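Local atomic coordinates of 3-phosphoshikimate 1-carboxyvinyltransferase (PDB entry 7M0O), a protein that probably transfers the enolpyruvyl group of phosphoenolpyruvate to the 5-hydroxyl of shikimate-3-phosphate, the penultimate step on the way to chorismate. Residues 329-332 and 333-337; 363-366 and 367-370; 370-373 and 374-377; 384-387 and 388-391. One frame throughout, in Å; residues are numbered along the deposited sequence.

Contact 1: 329-332 and 333-337; sequences ACAE and NLRRL
Asn333 folds its side chain back over the preceding helical turn to reach the carbonyl of Ala329. Its CB passes 3.5 Å from Ala329 O; CG stands anti to the carbonyl carbon of Asn333 (chi1 -81°), which carries the amide back along the helix. ND2 then donates to Ala329 O at 2.9 Å with a bent N-H...O angle of 133°, while OD1 accepts from Thr361 N. Ala329 O is thereby gripped twice, because Asn333 N also bonds to it, at 3.1 Å, and the two donors arrive from opposite faces of the carbonyl plane. With an alanine at this position, Thr361 N would probably be left without its acceptor and Ala329 O with its backbone donor alone. Asparagine, short and bearing both donor and acceptor, suits this buried place. On the more open side, Glu332 extends alongside Arg336, and Glu332 OE2 forms a salt bridge with Arg336 NH2 at 3.0 Å, the carboxylate and guanidinium planes almost perpendicular (89°). Each charge has a second mate: Glu332 OE1 meets Tyr363 OH, and Arg336 NH1 meets Thr361 OG1. Arg335 stretches past small Ala331, whose CB sits over one guanidinium face, 3.7 Å from Arg335 NH1, while Arg335 NH2 reaches Val341 O. The i to i+4 pattern of backbone bonds and side-chain pairs is that of the alpha-helix, here the last turns of helix 326-336.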
loop_
_atom_site.group_PDB
_atom_site.type_symbol
_atom_site.label_atom_id
_atom_site.label_comp_id
_atom_site.label_asym_id
_atom_site.label_seq_id
_atom_site.Cartn_x
_atom_site.Cartn_y
_atom_site.Cartn_z
ATOM N N ALA A 329 2.161 -14.839 17.579
ATOM C CA ALA A 329 0.753 -15.089 17.283
ATOM C C ALA A 329 0.584 -16.274 16.341
ATOM O O ALA A 329 -0.329 -17.088 16.518
ATOM C CB ALA A 329 0.107 -13.838 16.684
ATOM N N CYS A 330 1.464 -16.399 15.347
ATOM C CA CYS A 330 1.436 -17.572 14.483
ATOM C C CYS A 330 1.720 -18.848 15.266
ATOM O O CYS A 330 1.036 -19.863 15.090
ATOM C CB CYS A 330 2.432 -17.397 13.332
ATOM S SG CYS A 330 1.815 -16.297 12.031
ATOM N N ALA A 331 2.748 -18.820 16.120
ATOM C CA ALA A 331 3.074 -19.998 16.912
ATOM C C ALA A 331 1.930 -20.364 17.850
ATOM O O ALA A 331 1.567 -21.540 17.982
ATOM C CB ALA A 331 4.359 -19.761 17.704
ATOM N N GLU A 332 1.355 -19.372 18.520
ATOM C CA GLU A 332 0.299 -19.673 19.476
ATOM C C GLU A 332 -0.896 -20.314 18.781
ATOM O O GLU A 332 -1.469 -21.284 19.283
ATOM C CB GLU A 332 -0.120 -18.405 20.218
ATOM C CG GLU A 332 -1.119 -18.666 21.335
ATOM C CD GLU A 332 -1.698 -17.392 21.927
ATOM O OE1 GLU A 332 -1.309 -16.281 21.495
ATOM O OE2 GLU A 332 -2.548 -17.510 22.835
ATOM N N ASN A 333 -1.274 -19.798 17.612
ATOM C CA ASN A 333 -2.457 -20.320 16.936
ATOM C C ASN A 333 -2.181 -21.681 16.306
ATOM O O ASN A 333 -3.046 -22.563 16.320
ATOM C CB ASN A 333 -2.939 -19.298 15.908
ATOM C CG ASN A 333 -3.759 -18.184 16.556
ATOM O OD1 ASN A 333 -4.816 -18.442 17.152
ATOM N ND2 ASN A 333 -3.267 -16.957 16.479
ATOM N N LEU A 334 -0.967 -21.884 15.780
ATOM C CA LEU A 334 -0.606 -23.184 15.223
ATOM C C LEU A 334 -0.603 -24.249 16.310
ATOM O O LEU A 334 -1.051 -25.383 16.088
ATOM C CB LEU A 334 0.759 -23.098 14.538
ATOM C CG LEU A 334 0.750 -22.558 13.109
ATOM C CD1 LEU A 334 2.172 -22.173 12.641
ATOM C CD2 LEU A 334 0.115 -23.568 12.170
ATOM N N ARG A 335 -0.146 -23.884 17.509
ATOM C CA ARG A 335 -0.123 -24.839 18.611
ATOM C C ARG A 335 -1.532 -25.169 19.077
ATOM O O ARG A 335 -1.817 -26.315 19.445
ATOM C CB ARG A 335 0.708 -24.279 19.762
ATOM C CG ARG A 335 2.212 -24.342 19.509
ATOM C CD ARG A 335 2.970 -23.457 20.506
ATOM N NE ARG A 335 4.415 -23.567 20.349
ATOM C CZ ARG A 335 5.258 -22.571 20.600
ATOM N NH1 ARG A 335 4.796 -21.394 21.019
ATOM N NH2 ARG A 335 6.561 -22.745 20.440
ATOM N N ARG A 336 -2.417 -24.177 19.074
ATOM C CA ARG A 336 -3.812 -24.430 19.420
ATOM C C ARG A 336 -4.448 -25.424 18.454
ATOM O O ARG A 336 -5.337 -26.193 18.842
ATOM C CB ARG A 336 -4.592 -23.114 19.441
ATOM C CG ARG A 336 -5.979 -23.218 20.055
ATOM C CD ARG A 336 -6.597 -21.839 20.243
ATOM N NE ARG A 336 -5.738 -20.997 21.066
ATOM C CZ ARG A 336 -5.750 -19.673 21.036
ATOM N NH1 ARG A 336 -6.578 -19.037 20.221
ATOM N NH2 ARG A 336 -4.934 -18.983 21.818
ATOM N N LEU A 337 -4.000 -25.428 17.201
ATOM C CA LEU A 337 -4.466 -26.387 16.204
ATOM C C LEU A 337 -3.813 -27.759 16.332
ATOM O O LEU A 337 -4.179 -28.673 15.582
ATOM C CB LEU A 337 -4.223 -25.829 14.797
ATOM C CG LEU A 337 -4.860 -24.472 14.499
ATOM C CD1 LEU A 337 -4.413 -23.968 13.127
ATOM C CD2 LEU A 337 -6.379 -24.574 14.577
#

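Contact 2: 363-366 and 367-370; sequences YGDH and RIVM. With PO4 (phosphate ion), chain B.
His366 and Arg367 run side by side toward a bound phosphate from the first turn of a helix, whose N-cap is Asp365. Their flat groups are turned 60° apart. The aliphatic part of the arginine covers one imidazole face in a CH-pi contact, Arg367 CG lying 3.9 Å from the His366 ring centroid, while His366 NE2 stands over one face of the guanidinium. A chi1 of 48° at His366, between its backbone N and carbonyl carbon, puts the ring beside Arg367 for this contact. The phosphate, probably taken up from the crystallisation liquor, lies at the edge of both groups. Arg367 NE donates to phosphate O2 at 2.8 Å, and phosphate O3 accepts from His366 NE2 (2.9 Å) and Arg367 NH2 (3.0 Å). Arg326 adds a further bond to the anion. Arginine suits the place, having several N-H groups for one anion, and Arg367 is predicted to bind phosphoenolpyruvate. Asp365 caps the helix while its OD2 forms a salt bridge with Arg326, tying the cap to a residue that also bonds the phosphate; the capping bond runs from Arg367 N to Asp365 OD1 at 2.9 Å, on the anti side of the carboxylate.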
loop_
_atom_site.group_PDB
_atom_site.type_symbol
_atom_site.label_atom_id
_atom_site.label_comp_id
_atom_site.label_asym_id
_atom_site.label_seq_id
_atom_site.Cartn_x
_atom_site.Cartn_y
_atom_site.Cartn_z
ATOM N N TYR A 363 -5.477 -11.078 17.901
ATOM C CA TYR A 363 -4.801 -9.874 18.402
ATOM C C TYR A 363 -5.192 -8.624 17.606
ATOM O O TYR A 363 -4.448 -7.634 17.587
ATOM C CB TYR A 363 -3.267 -10.042 18.427
ATOM C CG TYR A 363 -2.808 -11.069 19.445
ATOM C CD1 TYR A 363 -2.611 -10.715 20.772
ATOM C CD2 TYR A 363 -2.607 -12.395 19.084
ATOM C CE1 TYR A 363 -2.209 -11.649 21.709
ATOM C CE2 TYR A 363 -2.204 -13.343 20.015
ATOM C CZ TYR A 363 -2.003 -12.963 21.325
ATOM O OH TYR A 363 -1.614 -13.900 22.265
ATOM N N GLY A 364 -6.357 -8.658 16.951
ATOM C CA GLY A 364 -6.816 -7.586 16.088
ATOM C C GLY A 364 -6.041 -7.439 14.801
ATOM O O GLY A 364 -6.209 -6.436 14.095
ATOM N N ASP A 365 -5.212 -8.430 14.464
ATOM C CA ASP A 365 -4.307 -8.361 13.320
ATOM C C ASP A 365 -4.953 -8.980 12.083
ATOM O O ASP A 365 -5.204 -10.195 12.044
ATOM C CB ASP A 365 -2.991 -9.076 13.634
ATOM C CG ASP A 365 -1.895 -8.737 12.644
ATOM O OD1 ASP A 365 -2.169 -8.702 11.427
ATOM O OD2 ASP A 365 -0.759 -8.494 13.095
ATOM N N HIS A 366 -5.190 -8.134 11.071
ATOM C CA HIS A 366 -5.816 -8.563 9.814
ATOM C C HIS A 366 -5.086 -9.736 9.157
ATOM O O HIS A 366 -5.726 -10.638 8.596
ATOM C CB HIS A 366 -5.896 -7.382 8.844
ATOM C CG HIS A 366 -4.620 -6.609 8.691
ATOM N ND1 HIS A 366 -3.977 -5.990 9.749
ATOM C CD2 HIS A 366 -3.876 -6.342 7.594
ATOM C CE1 HIS A 366 -2.893 -5.381 9.303
ATOM N NE2 HIS A 366 -2.806 -5.582 8.001
ATOM N N ARG A 367 -3.750 -9.743 9.212
ATOM C CA ARG A 367 -2.997 -10.813 8.558
ATOM C C ARG A 367 -3.088 -12.144 9.305
ATOM O O ARG A 367 -2.980 -13.196 8.681
ATOM C CB ARG A 367 -1.537 -10.401 8.390
ATOM C CG ARG A 367 -1.396 -9.004 7.770
ATOM C CD ARG A 367 -0.339 -8.944 6.678
ATOM N NE ARG A 367 -0.380 -7.615 6.071
ATOM C CZ ARG A 367 -1.078 -7.317 4.977
ATOM N NH1 ARG A 367 -1.782 -8.260 4.351
ATOM N NH2 ARG A 367 -1.089 -6.079 4.519
ATOM N N ILE A 368 -3.300 -12.136 10.625
ATOM C CA ILE A 368 -3.538 -13.398 11.323
ATOM C C ILE A 368 -4.871 -14.005 10.882
ATOM O O ILE A 368 -4.967 -15.211 10.630
ATOM C CB ILE A 368 -3.470 -13.203 12.853
ATOM C CG1 ILE A 368 -2.100 -12.672 13.279
ATOM C CG2 ILE A 368 -3.796 -14.519 13.590
ATOM C CD1 ILE A 368 -0.917 -13.581 12.892
ATOM N N VAL A 369 -5.920 -13.182 10.758
ATOM C CA VAL A 369 -7.219 -13.701 10.328
ATOM C C VAL A 369 -7.154 -14.187 8.883
ATOM O O VAL A 369 -7.611 -15.289 8.557
ATOM C CB VAL A 369 -8.315 -12.632 10.512
ATOM C CG1 VAL A 369 -9.634 -13.112 9.866
ATOM C CG2 VAL A 369 -8.525 -12.367 11.988
ATOM N N MET A 370 -6.592 -13.370 7.987
ATOM C CA MET A 370 -6.585 -13.762 6.582
ATOM C C MET A 370 -5.722 -14.999 6.360
ATOM O O MET A 370 -6.069 -15.870 5.555
ATOM C CB MET A 370 -6.127 -12.589 5.714
ATOM C CG MET A 370 -7.184 -11.478 5.657
ATOM S SD MET A 370 -6.881 -10.143 4.484
ATOM C CE MET A 370 -5.595 -9.238 5.303
HETATM P P PO4 B . 0.651 -4.301 7.447
HETATM O O1 PO4 B . 1.727 -3.845 6.498
HETATM O O2 PO4 B . 0.907 -5.753 7.766
HETATM O O3 PO4 B . -0.689 -4.113 6.777
HETATM O O4 PO4 B . 0.752 -3.445 8.682
#

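Contact 3: 370-373 and 374-377; sequences MSFA and VTGL
From Phe372 to Gly376 the backbone still closes an alpha-helical bond, Gly376 N to Phe372 O at 3.1 Å, but Val374 N bonds weakly to Ser371 O at 3.0 Å, three residues back, and Gly376 N also gives a weak bond to Ala373 O. The end of the helix thus mixes i+3 with i+4 bonding. Phe372 and Thr375 lie side by side, pointing the same way. Phe372 CD1 comes 3.7 Å from Thr375 OG1, which approaches the ring obliquely, and Thr375 CB rests 3.3 Å from Phe372 O. The threonine turns its hydroxyl anti to its own carbonyl carbon (chi1 -49°), and OG1 bonds to Ala302 O of the neighbouring helix 297-303; a threonine can satisfy that carbonyl and still offer a methyl to nonpolar surroundings. The segments belong to a beta-alpha-beta unit made of strand 359-360, helix 366-375 and strand 383-384, and the helix is packed among helices 223-235, 297-303 and 397-406. Val374 faces two of these, touching Tyr228 and Ile303. Its beta-branch follows the preceding turn: with CG1 anti to the backbone N (chi1 -176°), CG2 is brought back against the carbonyls, 3.6 Å from Ser371 O and 3.7 Å from Met370 O. Ala373, with a methyl alone, meets Phe397. At Gly376 a CB would come 3.3 Å from Ala373 O, a close approach that glycine avoids.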
loop_
_atom_site.group_PDB
_atom_site.type_symbol
_atom_site.label_atom_id
_atom_site.label_comp_id
_atom_site.label_asym_id
_atom_site.label_seq_id
_atom_site.Cartn_x
_atom_site.Cartn_y
_atom_site.Cartn_z
ATOM N N MET A 370 -6.592 -13.370 7.987
ATOM C CA MET A 370 -6.585 -13.762 6.582
ATOM C C MET A 370 -5.722 -14.999 6.360
ATOM O O MET A 370 -6.069 -15.870 5.555
ATOM C CB MET A 370 -6.127 -12.589 5.714
ATOM C CG MET A 370 -7.184 -11.478 5.657
ATOM S SD MET A 370 -6.881 -10.143 4.484
ATOM C CE MET A 370 -5.595 -9.238 5.303
ATOM N N SER A 371 -4.604 -15.107 7.078
ATOM C CA SER A 371 -3.730 -16.265 6.897
ATOM C C SER A 371 -4.405 -17.560 7.330
ATOM O O SER A 371 -4.389 -18.541 6.580
ATOM C CB SER A 371 -2.417 -16.074 7.655
ATOM O OG SER A 371 -1.667 -15.026 7.102
ATOM N N PHE A 372 -5.012 -17.586 8.530
ATOM C CA PHE A 372 -5.601 -18.827 9.014
ATOM C C PHE A 372 -6.937 -19.138 8.357
ATOM O O PHE A 372 -7.394 -20.291 8.432
ATOM C CB PHE A 372 -5.725 -18.802 10.547
ATOM C CG PHE A 372 -4.396 -18.994 11.236
ATOM C CD1 PHE A 372 -3.838 -20.263 11.354
ATOM C CD2 PHE A 372 -3.677 -17.908 11.692
ATOM C CE1 PHE A 372 -2.599 -20.442 11.943
ATOM C CE2 PHE A 372 -2.426 -18.072 12.286
ATOM C CZ PHE A 372 -1.889 -19.340 12.416
ATOM N N ALA A 373 -7.531 -18.170 7.654
ATOM C CA ALA A 373 -8.622 -18.509 6.749
ATOM C C ALA A 373 -8.160 -19.513 5.698
ATOM O O ALA A 373 -8.923 -20.400 5.305
ATOM C CB ALA A 373 -9.177 -17.243 6.086
ATOM N N VAL A 374 -6.924 -19.369 5.197
ATOM C CA VAL A 374 -6.442 -20.337 4.220
ATOM C C VAL A 374 -6.343 -21.725 4.848
ATOM O O VAL A 374 -6.688 -22.733 4.222
ATOM C CB VAL A 374 -5.092 -19.890 3.621
ATOM C CG1 VAL A 374 -4.674 -20.875 2.551
ATOM C CG2 VAL A 374 -5.183 -18.490 3.042
ATOM N N THR A 375 -5.859 -21.803 6.091
ATOM C CA THR A 375 -5.797 -23.081 6.790
ATOM C C THR A 375 -7.161 -23.747 6.840
ATOM O O THR A 375 -7.264 -24.977 6.759
ATOM C CB THR A 375 -5.281 -22.877 8.215
ATOM O OG1 THR A 375 -4.093 -22.078 8.196
ATOM C CG2 THR A 375 -4.985 -24.211 8.870
ATOM N N GLY A 376 -8.217 -22.944 6.967
ATOM C CA GLY A 376 -9.576 -23.471 7.062
ATOM C C GLY A 376 -10.106 -24.147 5.803
ATOM O O GLY A 376 -11.133 -24.833 5.885
ATOM N N LEU A 377 -9.469 -23.943 4.641
ATOM C CA LEU A 377 -9.795 -24.743 3.461
ATOM C C LEU A 377 -9.628 -26.238 3.706
ATOM O O LEU A 377 -10.359 -27.049 3.113
ATOM C CB LEU A 377 -8.905 -24.331 2.292
ATOM C CG LEU A 377 -9.107 -22.912 1.776
ATOM C CD1 LEU A 377 -8.167 -22.718 0.619
ATOM C CD2 LEU A 377 -10.539 -22.657 1.349
#

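Contact 4: 384-387 and 388-391; sequences FDDP and GCVR
The carboxylate of Asp386 turns one face toward the backbone of the next turn, with Gly388 N, Cys389 N and Cys389 CB all on that same side. Cys389 CB lies 3.7 Å from Asp386 OD2, and Asp386 OD1 is 3.8 Å from both Gly388 N and Cys389 N, too far for a bond. Below that face the chain makes a type I beta turn, Asp386-Pro387-Gly388-Cys389, closed by a weak bond of 3.4 Å from Cys389 N to Asp386 O, nearly straight at 172°. Proline suits the second position because its ring holds phi at -69°, close to the value of a type I turn, and it has no N-H to spend. The turn leads directly into the 3-10 segment 389-391, next to Lys392, predicted to bind phosphoenolpyruvate. CG of Asp386 points away from its backbone N (chi1 -174°), which swings the carboxylate over the turn, where the nearby N-H of Gly388 may weakly favour its negative charge. An alanine in place of Asp386 would lose that charge and is likely to uncover the Cys389 CB that the carboxylate now shields. Cysteine, small and weakly polar, fits beneath the turn: its SG sits 3.4 Å from Asp386 O and also faces Val369. Pro387 O, the acceptor for His398 NE2, is touched by the methyl Val390 CG2 at 3.5 Å.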
loop_
_atom_site.group_PDB
_atom_site.type_symbol
_atom_site.label_atom_id
_atom_site.label_comp_id
_atom_site.label_asym_id
_atom_site.label_seq_id
_atom_site.Cartn_x
_atom_site.Cartn_y
_atom_site.Cartn_z
ATOM N N PHE A 384 -12.649 -17.246 14.258
ATOM C CA PHE A 384 -11.815 -16.139 14.692
ATOM C C PHE A 384 -12.515 -15.383 15.803
ATOM O O PHE A 384 -13.736 -15.222 15.774
ATOM C CB PHE A 384 -11.531 -15.184 13.528
ATOM C CG PHE A 384 -11.078 -15.888 12.279
ATOM C CD1 PHE A 384 -9.770 -16.336 12.160
ATOM C CD2 PHE A 384 -11.956 -16.106 11.238
ATOM C CE1 PHE A 384 -9.348 -17.003 11.022
ATOM C CE2 PHE A 384 -11.542 -16.766 10.096
ATOM C CZ PHE A 384 -10.239 -17.220 9.992
ATOM N N ASP A 385 -11.733 -14.892 16.762
ATOM C CA ASP A 385 -12.320 -14.070 17.816
ATOM C C ASP A 385 -12.706 -12.678 17.315
ATOM O O ASP A 385 -13.587 -12.039 17.905
ATOM C CB ASP A 385 -11.366 -13.993 19.010
ATOM C CG ASP A 385 -9.999 -13.367 18.666
ATOM O OD1 ASP A 385 -9.724 -13.028 17.483
ATOM O OD2 ASP A 385 -9.187 -13.217 19.609
ATOM N N ASP A 386 -12.112 -12.229 16.207
ATOM C CA ASP A 386 -12.298 -10.864 15.706
ATOM C C ASP A 386 -12.258 -10.878 14.176
ATOM O O ASP A 386 -11.277 -10.446 13.555
ATOM C CB ASP A 386 -11.227 -9.944 16.289
ATOM C CG ASP A 386 -11.437 -8.473 15.939
ATOM O OD1 ASP A 386 -12.531 -8.104 15.461
ATOM O OD2 ASP A 386 -10.493 -7.678 16.170
ATOM N N PRO A 387 -13.319 -11.380 13.529
ATOM C CA PRO A 387 -13.299 -11.468 12.053
ATOM C C PRO A 387 -13.339 -10.121 11.352
ATOM O O PRO A 387 -12.956 -10.040 10.177
ATOM C CB PRO A 387 -14.554 -12.297 11.726
ATOM C CG PRO A 387 -15.457 -12.086 12.907
ATOM C CD PRO A 387 -14.554 -11.952 14.099
ATOM N N GLY A 388 -13.782 -9.059 12.020
ATOM C CA GLY A 388 -13.873 -7.774 11.380
ATOM C C GLY A 388 -12.554 -7.051 11.203
ATOM O O GLY A 388 -12.513 -6.042 10.492
ATOM N N CYS A 389 -11.476 -7.530 11.823
ATOM C CA CYS A 389 -10.244 -6.754 11.719
ATOM C C CYS A 389 -9.638 -6.791 10.316
ATOM O O CYS A 389 -8.789 -5.946 10.009
ATOM C CB CYS A 389 -9.235 -7.219 12.770
ATOM S SG CYS A 389 -8.512 -8.851 12.526
ATOM N N VAL A 390 -10.089 -7.705 9.447
ATOM C CA VAL A 390 -9.678 -7.700 8.044
ATOM C C VAL A 390 -9.997 -6.374 7.369
ATOM O O VAL A 390 -9.384 -6.036 6.352
ATOM C CB VAL A 390 -10.335 -8.849 7.245
ATOM C CG1 VAL A 390 -9.977 -10.202 7.813
ATOM C CG2 VAL A 390 -11.866 -8.665 7.161
ATOM N N ARG A 391 -10.934 -5.599 7.928
ATOM C CA ARG A 391 -11.304 -4.329 7.321
ATOM C C ARG A 391 -10.158 -3.328 7.337
ATOM O O ARG A 391 -10.214 -2.333 6.607
ATOM C CB ARG A 391 -12.535 -3.763 8.030
ATOM C CG ARG A 391 -13.753 -4.665 7.861
ATOM C CD ARG A 391 -15.038 -3.980 8.276
ATOM N NE ARG A 391 -15.080 -3.687 9.697
ATOM C CZ ARG A 391 -15.408 -2.502 10.194
ATOM N NH1 ARG A 391 -15.715 -1.505 9.376
ATOM N NH2 ARG A 391 -15.428 -2.314 11.505
#

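In the fold
Contacts 2 and 3 follow one another on helix 366-375, share Met370, and have centres about 11 Å apart. Contact 1 lies beside both, on helix 326-336: Ala329 CB packs on Ile368 CD1 at 3.9 Å, and Asn333 CB on Phe372 CZ at 3.6 Å. Contact 4 flanks the helix too, its centre only about 7 Å from that of contact 2, where Val369 CG2 meets Cys389 SG at 3.6 Å; it also reaches contact 3 through Val390 CG1 and Met370 CG. Contacts 1 and 4 do not touch, their nearest atoms being about 6 Å apart. Contact 2 holds the phosphate; contacts 1 and 4 lie near Arg326 and Lys392, predicted to bind phosphoenolpyruvate with Arg367.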